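Local coordinates for protein siroheme decarboxylase (Hydrogenobacter thermophilus, PDB 4CH7) that catalyses the decarboxylation of siroheme, probably in two steps, to didecarboxysiroheme, with release of two carbon dioxide molecules, in heme d1 biosynthesis, at residues Asn86-His99 and Leu305-Ile317. Numbering follows the deposited sequence.
Sequences NACPGVSHNYERTH and LLFSTREFKKVRI
Asn86, on helix 75-87, meets Phe312 and Lys313 where two AsnC-like ligand-binding domains join their antiparallel sheets, strand 91-97 pairing with strand 303-314 in one eight-stranded barrel. Its carboxamide lies against the Phe312 CB, the planes of amide and ring 42° apart, and its OD1 accepts a nearly straight hydrogen bond from Asn94 ND2 (3.1 Å), which comes from above the carbonyl plane. An alanine here is likely to cost Asn94 ND2 that acceptor and leave the Phe312 CB less covered. Fully extended Lys313 slides past Asn86 toward the turn from Cys88 to Val91, its NZ making a hydrogen bond to Asn86 O modelled at 2.5 Å, doubtfully short, and a weak one to Val91 O. Farther on, His93, the probable active-site histidine, lies alongside Lys314, whose CG approaches the ring edge at ND1 (3.3 Å). Asn94 faces both Phe312 and Lys313 in a classic bulge, its O accepting the N-H of Phe312 and its own N-H donating to Lys313 O. Tyr95 runs beside Glu311, its OH and Glu311 OE2 modelled doubtfully close at 2.3 Å. A second classic bulge sets Thr309 and Arg310 opposite Glu96, whose carboxylate turns to Arg75 in a salt bridge. Arg97, extended from CG to NE, sends NH1 to Leu306 O (3.2 Å). With chi1 at 68°, Thr98 OG1 accepts a hydrogen bond from Phe307 N at 3.0 Å and sits in plane at the Phe307 ring edge.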
ATOM      1  N   ASN A  86       7.168 -14.469  -0.209  1.00 64.81           N
ATOM      2  CA  ASN A  86       5.827 -14.427  -0.784  1.00 63.40           C
ATOM      3  C   ASN A  86       4.797 -15.178   0.056  1.00 64.97           C
ATOM      4  O   ASN A  86       3.624 -14.812   0.087  1.00 71.93           O
ATOM      5  CB  ASN A  86       5.842 -14.990  -2.208  1.00 71.99           C
ATOM      6  CG  ASN A  86       6.761 -14.216  -3.135  1.00 68.89           C
ATOM      7  OD1 ASN A  86       6.923 -13.005  -3.000  1.00 61.04           O
ATOM      8  ND2 ASN A  86       7.367 -14.915  -4.087  1.00 72.87           N
ATOM      9  N   ALA A  87       5.246 -16.231   0.735  1.00 67.19           N
ATOM     10  CA  ALA A  87       4.378 -17.029   1.596  1.00 77.49           C
ATOM     11  C   ALA A  87       3.777 -16.210   2.737  1.00 65.40           C
ATOM     12  O   ALA A  87       2.668 -16.491   3.193  1.00 68.81           O
ATOM     13  CB  ALA A  87       5.138 -18.227   2.147  1.00 73.66           C
ATOM     14  N   CYS A  88       4.512 -15.201   3.195  1.00 61.81           N
ATOM     15  CA  CYS A  88       4.021 -14.334   4.259  1.00 67.85           C
ATOM     16  C   CYS A  88       2.830 -13.505   3.796  1.00 61.94           C
ATOM     17  O   CYS A  88       2.929 -12.756   2.823  1.00 65.32           O
ATOM     18  CB  CYS A  88       5.128 -13.414   4.769  1.00 62.89           C
ATOM     19  SG  CYS A  88       4.604 -12.321   6.106  1.00 57.62           S
ATOM     20  N   PRO A  89       1.694 -13.643   4.498  1.00 61.64           N
ATOM     21  CA  PRO A  89       0.452 -12.924   4.194  1.00 58.84           C
ATOM     22  C   PRO A  89       0.600 -11.425   4.422  1.00 63.53           C
ATOM     23  O   PRO A  89      -0.222 -10.652   3.933  1.00 65.71           O
ATOM     24  CB  PRO A  89      -0.546 -13.508   5.202  1.00 64.61           C
ATOM     25  CG  PRO A  89       0.045 -14.834   5.617  1.00 67.27           C
ATOM     26  CD  PRO A  89       1.523 -14.590   5.612  1.00 64.71           C
ATOM     27  N   GLY A  90       1.634 -11.025   5.159  1.00 63.50           N
ATOM     28  CA  GLY A  90       1.876  -9.619   5.433  1.00 59.56           C
ATOM     29  C   GLY A  90       2.778  -8.935   4.420  1.00 53.12           C
ATOM     30  O   GLY A  90       2.994  -7.722   4.496  1.00 51.30           O
ATOM     31  N   VAL A  91       3.309  -9.709   3.477  1.00 58.07           N
ATOM     32  CA  VAL A  91       4.138  -9.156   2.410  1.00 53.99           C
ATOM     33  C   VAL A  91       3.277  -8.786   1.203  1.00 57.58           C
ATOM     34  O   VAL A  91       2.655  -9.654   0.590  1.00 56.88           O
ATOM     35  CB  VAL A  91       5.251 -10.131   1.985  1.00 56.88           C
ATOM     36  CG1 VAL A  91       6.001  -9.586   0.779  1.00 59.69           C
ATOM     37  CG2 VAL A  91       6.205 -10.370   3.142  1.00 53.44           C
ATOM     38  N   SER A  92       3.241  -7.497   0.871  1.00 62.28           N
ATOM     39  CA  SER A  92       2.403  -7.000  -0.220  1.00 58.75           C
ATOM     40  C   SER A  92       3.147  -7.008  -1.553  1.00 63.25           C
ATOM     41  O   SER A  92       2.694  -7.613  -2.526  1.00 68.54           O
ATOM     42  CB  SER A  92       1.907  -5.588   0.091  1.00 50.29           C
ATOM     43  OG  SER A  92       2.990  -4.698   0.291  1.00 56.32           O
ATOM     44  N   HIS A  93       4.288  -6.330  -1.590  1.00 58.32           N
ATOM     45  CA  HIS A  93       5.125  -6.319  -2.779  1.00 61.59           C
ATOM     46  C   HIS A  93       6.443  -7.007  -2.476  1.00 64.77           C
ATOM     47  O   HIS A  93       6.957  -6.897  -1.365  1.00 57.99           O
ATOM     48  CB  HIS A  93       5.383  -4.884  -3.237  1.00 65.36           C
ATOM     49  CG  HIS A  93       4.140  -4.062  -3.369  1.00 70.06           C
ATOM     50  ND1 HIS A  93       3.353  -4.079  -4.501  1.00 72.80           N
ATOM     51  CD2 HIS A  93       3.547  -3.200  -2.509  1.00 74.70           C
ATOM     52  CE1 HIS A  93       2.327  -3.263  -4.331  1.00 73.43           C
ATOM     53  NE2 HIS A  93       2.421  -2.717  -3.134  1.00 77.01           N
ATOM     54  N   ASN A  94       6.981  -7.727  -3.456  1.00 56.62           N
ATOM     55  CA  ASN A  94       8.310  -8.318  -3.330  1.00 55.32           C
ATOM     56  C   ASN A  94       9.062  -8.179  -4.647  1.00 62.18           C
ATOM     57  O   ASN A  94       8.545  -8.542  -5.705  1.00 60.61           O
ATOM     58  CB  ASN A  94       8.229  -9.790  -2.913  1.00 54.76           C
ATOM     59  CG  ASN A  94       9.594 -10.385  -2.591  1.00 58.36           C
ATOM     60  OD1 ASN A  94      10.572  -9.662  -2.403  1.00 63.01           O
ATOM     61  ND2 ASN A  94       9.660 -11.707  -2.518  1.00 56.53           N
ATOM     62  N   TYR A  95      10.280  -7.656  -4.579  1.00 58.65           N
ATOM     63  CA  TYR A  95      11.034  -7.358  -5.786  1.00 63.55           C
ATOM     64  C   TYR A  95      12.493  -7.770  -5.688  1.00 61.06           C
ATOM     65  O   TYR A  95      13.103  -7.703  -4.618  1.00 51.85           O
ATOM     66  CB  TYR A  95      10.948  -5.863  -6.104  1.00 63.79           C
ATOM     67  CG  TYR A  95       9.591  -5.420  -6.587  1.00 67.28           C
ATOM     68  CD1 TYR A  95       9.206  -5.627  -7.902  1.00 74.29           C
ATOM     69  CD2 TYR A  95       8.695  -4.791  -5.733  1.00 62.66           C
ATOM     70  CE1 TYR A  95       7.969  -5.228  -8.355  1.00 72.11           C
ATOM     71  CE2 TYR A  95       7.450  -4.387  -6.179  1.00 71.57           C
ATOM     72  CZ  TYR A  95       7.093  -4.610  -7.492  1.00 78.87           C
ATOM     73  OH  TYR A  95       5.857  -4.212  -7.947  1.00 79.06           O
ATOM     74  N   GLU A  96      13.042  -8.209  -6.814  1.00 52.61           N
ATOM     75  CA  GLU A  96      14.483  -8.327  -6.947  1.00 55.79           C
ATOM     76  C   GLU A  96      14.989  -7.011  -7.508  1.00 55.26           C
ATOM     77  O   GLU A  96      14.476  -6.520  -8.516  1.00 64.30           O
ATOM     78  CB  GLU A  96      14.865  -9.470  -7.880  1.00 57.06           C
ATOM     79  CG  GLU A  96      16.355  -9.522  -8.179  1.00 64.48           C
ATOM     80  CD  GLU A  96      16.721 -10.637  -9.128  1.00 72.33           C
ATOM     81  OE1 GLU A  96      15.894 -11.549  -9.323  1.00 71.76           O
ATOM     82  OE2 GLU A  96      17.839 -10.600  -9.677  1.00 80.57           O
ATOM     83  N   ARG A  97      15.986  -6.431  -6.848  1.00 51.27           N
ATOM     84  CA  ARG A  97      16.497  -5.133  -7.263  1.00 53.19           C
ATOM     85  C   ARG A  97      18.008  -5.124  -7.456  1.00 61.50           C
ATOM     86  O   ARG A  97      18.720  -5.982  -6.934  1.00 55.71           O
ATOM     87  CB  ARG A  97      16.063  -4.042  -6.280  1.00 59.11           C
ATOM     88  CG  ARG A  97      14.553  -3.887  -6.177  1.00 56.72           C
ATOM     89  CD  ARG A  97      14.141  -2.669  -5.367  1.00 60.33           C
ATOM     90  NE  ARG A  97      12.688  -2.553  -5.286  1.00 50.82           N
ATOM     91  CZ  ARG A  97      11.933  -1.990  -6.223  1.00 65.81           C
ATOM     92  NH1 ARG A  97      12.492  -1.490  -7.317  1.00 54.45           N
ATOM     93  NH2 ARG A  97      10.618  -1.928  -6.073  1.00 57.39           N
ATOM     94  N   THR A  98      18.483  -4.149  -8.224  1.00 57.23           N
ATOM     95  CA  THR A  98      19.908  -3.989  -8.487  1.00 56.43           C
ATOM     96  C   THR A  98      20.573  -3.213  -7.355  1.00 59.61           C
ATOM     97  O   THR A  98      20.591  -1.978  -7.356  1.00 55.32           O
ATOM     98  CB  THR A  98      20.153  -3.253  -9.817  1.00 65.22           C
ATOM     99  OG1 THR A  98      19.719  -1.891  -9.700  1.00 57.34           O
ATOM    100  CG2 THR A  98      19.389  -3.926 -10.947  1.00 51.70           C
ATOM    101  N   HIS A  99      21.114  -3.952  -6.390  1.00 63.67           N
ATOM    102  CA  HIS A  99      21.746  -3.373  -5.207  1.00 61.11           C
ATOM    103  C   HIS A  99      22.374  -4.508  -4.405  1.00 61.55           C
ATOM    104  O   HIS A  99      22.024  -5.672  -4.604  1.00 57.69           O
ATOM    105  CB  HIS A  99      20.705  -2.644  -4.350  1.00 61.76           C
ATOM    106  CG  HIS A  99      21.292  -1.722  -3.326  1.00 64.64           C
ATOM    107  ND1 HIS A  99      21.504  -2.098  -2.016  1.00 61.28           N
ATOM    108  CD2 HIS A  99      21.691  -0.430  -3.412  1.00 63.99           C
ATOM    109  CE1 HIS A  99      22.018  -1.083  -1.345  1.00 60.71           C
ATOM    110  NE2 HIS A  99      22.141  -0.058  -2.170  1.00 66.84           N
ATOM    111  N   LEU A 305      20.247   3.950  -7.978  1.00 55.35           N
ATOM    112  CA  LEU A 305      19.100   3.471  -8.738  1.00 50.56           C
ATOM    113  C   LEU A 305      18.922   1.971  -8.543  1.00 56.43           C
ATOM    114  O   LEU A 305      19.716   1.170  -9.043  1.00 61.36           O
ATOM    115  CB  LEU A 305      19.256   3.807 -10.224  1.00 44.19           C
ATOM    116  CG  LEU A 305      19.269   5.297 -10.569  1.00 56.40           C
ATOM    117  CD1 LEU A 305      19.386   5.518 -12.072  1.00 56.91           C
ATOM    118  CD2 LEU A 305      18.030   5.978 -10.024  1.00 48.70           C
ATOM    119  N   LEU A 306      17.883   1.599  -7.804  1.00 53.33           N
ATOM    120  CA  LEU A 306      17.601   0.195  -7.540  1.00 54.53           C
ATOM    121  C   LEU A 306      16.532  -0.306  -8.505  1.00 50.67           C
ATOM    122  O   LEU A 306      15.337  -0.258  -8.207  1.00 46.13           O
ATOM    123  CB  LEU A 306      17.165  -0.014  -6.084  1.00 52.44           C
ATOM    124  CG  LEU A 306      18.239   0.099  -4.993  1.00 49.18           C
ATOM    125  CD1 LEU A 306      18.645   1.542  -4.734  1.00 51.89           C
ATOM    126  CD2 LEU A 306      17.767  -0.555  -3.706  1.00 56.33           C
ATOM    127  N   PHE A 307      16.973  -0.785  -9.664  1.00 58.96           N
ATOM    128  CA  PHE A 307      16.061  -1.235 -10.709  1.00 60.37           C
ATOM    129  C   PHE A 307      15.337  -2.521 -10.334  1.00 66.11           C
ATOM    130  O   PHE A 307      15.944  -3.457  -9.817  1.00 65.07           O
ATOM    131  CB  PHE A 307      16.814  -1.436 -12.026  1.00 61.03           C
ATOM    132  CG  PHE A 307      17.326  -0.160 -12.634  1.00 58.62           C
ATOM    133  CD1 PHE A 307      16.535   0.568 -13.510  1.00 56.68           C
ATOM    134  CD2 PHE A 307      18.601   0.307 -12.339  1.00 60.35           C
ATOM    135  CE1 PHE A 307      16.999   1.746 -14.077  1.00 64.11           C
ATOM    136  CE2 PHE A 307      19.074   1.484 -12.902  1.00 67.15           C
ATOM    137  CZ  PHE A 307      18.270   2.203 -13.773  1.00 67.87           C
ATOM    138  N   SER A 308      14.035  -2.556 -10.600  1.00 61.25           N
ATOM    139  CA  SER A 308      13.243  -3.766 -10.413  1.00 64.37           C
ATOM    140  C   SER A 308      13.485  -4.719 -11.581  1.00 69.54           C
ATOM    141  O   SER A 308      13.074  -4.443 -12.706  1.00 68.68           O
ATOM    142  CB  SER A 308      11.757  -3.416 -10.305  1.00 68.27           C
ATOM    143  OG  SER A 308      10.941  -4.544 -10.569  1.00 75.36           O
ATOM    144  N   THR A 309      14.167  -5.829 -11.314  1.00 65.17           N
ATOM    145  CA  THR A 309      14.479  -6.801 -12.360  1.00 74.48           C
ATOM    146  C   THR A 309      13.589  -8.039 -12.272  1.00 71.57           C
ATOM    147  O   THR A 309      13.601  -8.886 -13.168  1.00 66.54           O
ATOM    148  CB  THR A 309      15.966  -7.209 -12.337  1.00 75.51           C
ATOM    149  OG1 THR A 309      16.327  -7.654 -11.023  1.00 73.90           O
ATOM    150  CG2 THR A 309      16.842  -6.026 -12.720  1.00 78.28           C
ATOM    151  N   ARG A 310      12.821  -8.129 -11.188  1.00 67.38           N
ATOM    152  CA  ARG A 310      11.837  -9.196 -11.005  1.00 66.82           C
ATOM    153  C   ARG A 310      10.706  -8.762 -10.077  1.00 71.45           C
ATOM    154  O   ARG A 310      10.926  -8.010  -9.125  1.00 70.25           O
ATOM    155  CB  ARG A 310      12.486 -10.468 -10.444  1.00 67.99           C
ATOM    156  CG  ARG A 310      13.062 -11.409 -11.487  1.00 78.71           C
ATOM    157  CD  ARG A 310      13.073 -12.855 -11.008  1.00 74.47           C
ATOM    158  NE  ARG A 310      11.727 -13.418 -10.926  1.00 74.55           N
ATOM    159  CZ  ARG A 310      11.463 -14.715 -10.806  1.00 82.67           C
ATOM    160  NH1 ARG A 310      12.454 -15.594 -10.751  1.00 79.17           N
ATOM    161  NH2 ARG A 310      10.208 -15.135 -10.737  1.00 84.21           N
ATOM    162  N   GLU A 311       9.497  -9.235 -10.363  1.00 66.72           N
ATOM    163  CA  GLU A 311       8.363  -9.035  -9.465  1.00 68.93           C
ATOM    164  C   GLU A 311       7.849 -10.388  -8.989  1.00 75.42           C
ATOM    165  O   GLU A 311       7.201 -11.117  -9.743  1.00 69.59           O
ATOM    166  CB  GLU A 311       7.239  -8.251 -10.148  1.00 74.88           C
ATOM    167  CG  GLU A 311       6.030  -7.998  -9.249  1.00 77.43           C
ATOM    168  CD  GLU A 311       5.110  -6.921  -9.793  1.00 82.70           C
ATOM    169  OE1 GLU A 311       4.729  -7.001 -10.979  1.00 76.93           O
ATOM    170  OE2 GLU A 311       4.776  -5.989  -9.033  1.00 83.35           O
ATOM    171  N   PHE A 312       8.148 -10.720  -7.739  1.00 61.31           N
ATOM    172  CA  PHE A 312       7.760 -12.006  -7.177  1.00 62.23           C
ATOM    173  C   PHE A 312       6.333 -11.984  -6.664  1.00 61.94           C
ATOM    174  O   PHE A 312       5.681 -13.027  -6.569  1.00 72.07           O
ATOM    175  CB  PHE A 312       8.703 -12.394  -6.040  1.00 63.92           C
ATOM    176  CG  PHE A 312      10.114 -12.627  -6.483  1.00 64.13           C
ATOM    177  CD1 PHE A 312      10.437 -13.746  -7.235  1.00 71.83           C
ATOM    178  CD2 PHE A 312      11.119 -11.734  -6.144  1.00 63.67           C
ATOM    179  CE1 PHE A 312      11.736 -13.970  -7.649  1.00 75.50           C
ATOM    180  CE2 PHE A 312      12.421 -11.950  -6.551  1.00 61.38           C
ATOM    181  CZ  PHE A 312      12.727 -13.070  -7.309  1.00 72.43           C
ATOM    182  N   LYS A 313       5.850 -10.790  -6.336  1.00 61.83           N
ATOM    183  CA  LYS A 313       4.550 -10.655  -5.701  1.00 65.86           C
ATOM    184  C   LYS A 313       4.070  -9.211  -5.716  1.00 61.16           C
ATOM    185  O   LYS A 313       4.814  -8.292  -5.365  1.00 59.07           O
ATOM    186  CB  LYS A 313       4.631 -11.158  -4.259  1.00 62.02           C
ATOM    187  CG  LYS A 313       3.297 -11.269  -3.544  1.00 68.92           C
ATOM    188  CD  LYS A 313       3.499 -11.856  -2.159  1.00 66.17           C
ATOM    189  CE  LYS A 313       2.178 -12.094  -1.459  1.00 70.90           C
ATOM    190  NZ  LYS A 313       2.380 -12.685  -0.111  1.00 63.65           N
ATOM    191  N   LYS A 314       2.826  -9.020  -6.136  1.00 70.39           N
ATOM    192  CA  LYS A 314       2.168  -7.729  -6.017  1.00 71.64           C
ATOM    193  C   LYS A 314       0.693  -7.956  -5.744  1.00 76.37           C
ATOM    194  O   LYS A 314      -0.136  -7.923  -6.654  1.00 78.32           O
ATOM    195  CB  LYS A 314       2.340  -6.886  -7.278  1.00 68.12           C
ATOM    196  CG  LYS A 314       1.808  -5.468  -7.128  1.00 77.23           C
ATOM    197  CD  LYS A 314       1.808  -4.722  -8.445  1.00 74.47           C
ATOM    198  CE  LYS A 314       1.671  -3.226  -8.216  1.00 78.10           C
ATOM    199  NZ  LYS A 314       0.533  -2.888  -7.320  1.00 67.96           N
ATOM    200  N   VAL A 315       0.378  -8.214  -4.482  1.00 76.72           N
ATOM    201  CA  VAL A 315      -1.000  -8.320  -4.043  1.00 74.04           C
ATOM    202  C   VAL A 315      -1.206  -7.217  -3.024  1.00 78.95           C
ATOM    203  O   VAL A 315      -0.254  -6.532  -2.649  1.00 84.40           O
ATOM    204  CB  VAL A 315      -1.270  -9.679  -3.375  1.00 72.11           C
ATOM    205  CG1 VAL A 315      -0.795 -10.811  -4.268  1.00 76.26           C
ATOM    206  CG2 VAL A 315      -0.576  -9.757  -2.026  1.00 81.16           C
ATOM    207  N   ARG A 316      -2.441  -7.029  -2.584  1.00 77.43           N
ATOM    208  CA  ARG A 316      -2.671  -6.189  -1.424  1.00 75.65           C
ATOM    209  C   ARG A 316      -3.204  -7.050  -0.294  1.00 71.45           C
ATOM    210  O   ARG A 316      -4.040  -7.930  -0.501  1.00 78.66           O
ATOM    211  CB  ARG A 316      -3.619  -5.037  -1.732  1.00 77.82           C
ATOM    212  CG  ARG A 316      -4.975  -5.469  -2.219  1.00 80.50           C
ATOM    213  CD  ARG A 316      -5.914  -4.290  -2.290  1.00 89.30           C
ATOM    214  NE  ARG A 316      -6.857  -4.451  -3.385  1.00 97.60           N
ATOM    215  CZ  ARG A 316      -7.964  -3.734  -3.528  1.00 97.97           C
ATOM    216  NH1 ARG A 316      -8.282  -2.808  -2.634  1.00 94.60           N
ATOM    217  NH2 ARG A 316      -8.755  -3.954  -4.564  1.00 92.41           N
ATOM    218  N   ILE A 317      -2.694  -6.793   0.902  1.00 69.42           N
ATOM    219  CA  ILE A 317      -3.010  -7.597   2.068  1.00 71.41           C
ATOM    220  C   ILE A 317      -4.474  -7.478   2.469  1.00 70.33           C
ATOM    221  O   ILE A 317      -5.116  -6.451   2.239  1.00 64.55           O
ATOM    222  CB  ILE A 317      -2.138  -7.183   3.263  1.00 68.53           C
ATOM    223  CG1 ILE A 317      -2.305  -5.689   3.555  1.00 65.94           C
ATOM    224  CG2 ILE A 317      -0.675  -7.492   2.986  1.00 62.82           C
ATOM    225  CD1 ILE A 317      -1.562  -5.219   4.784  1.00 71.12           C
TER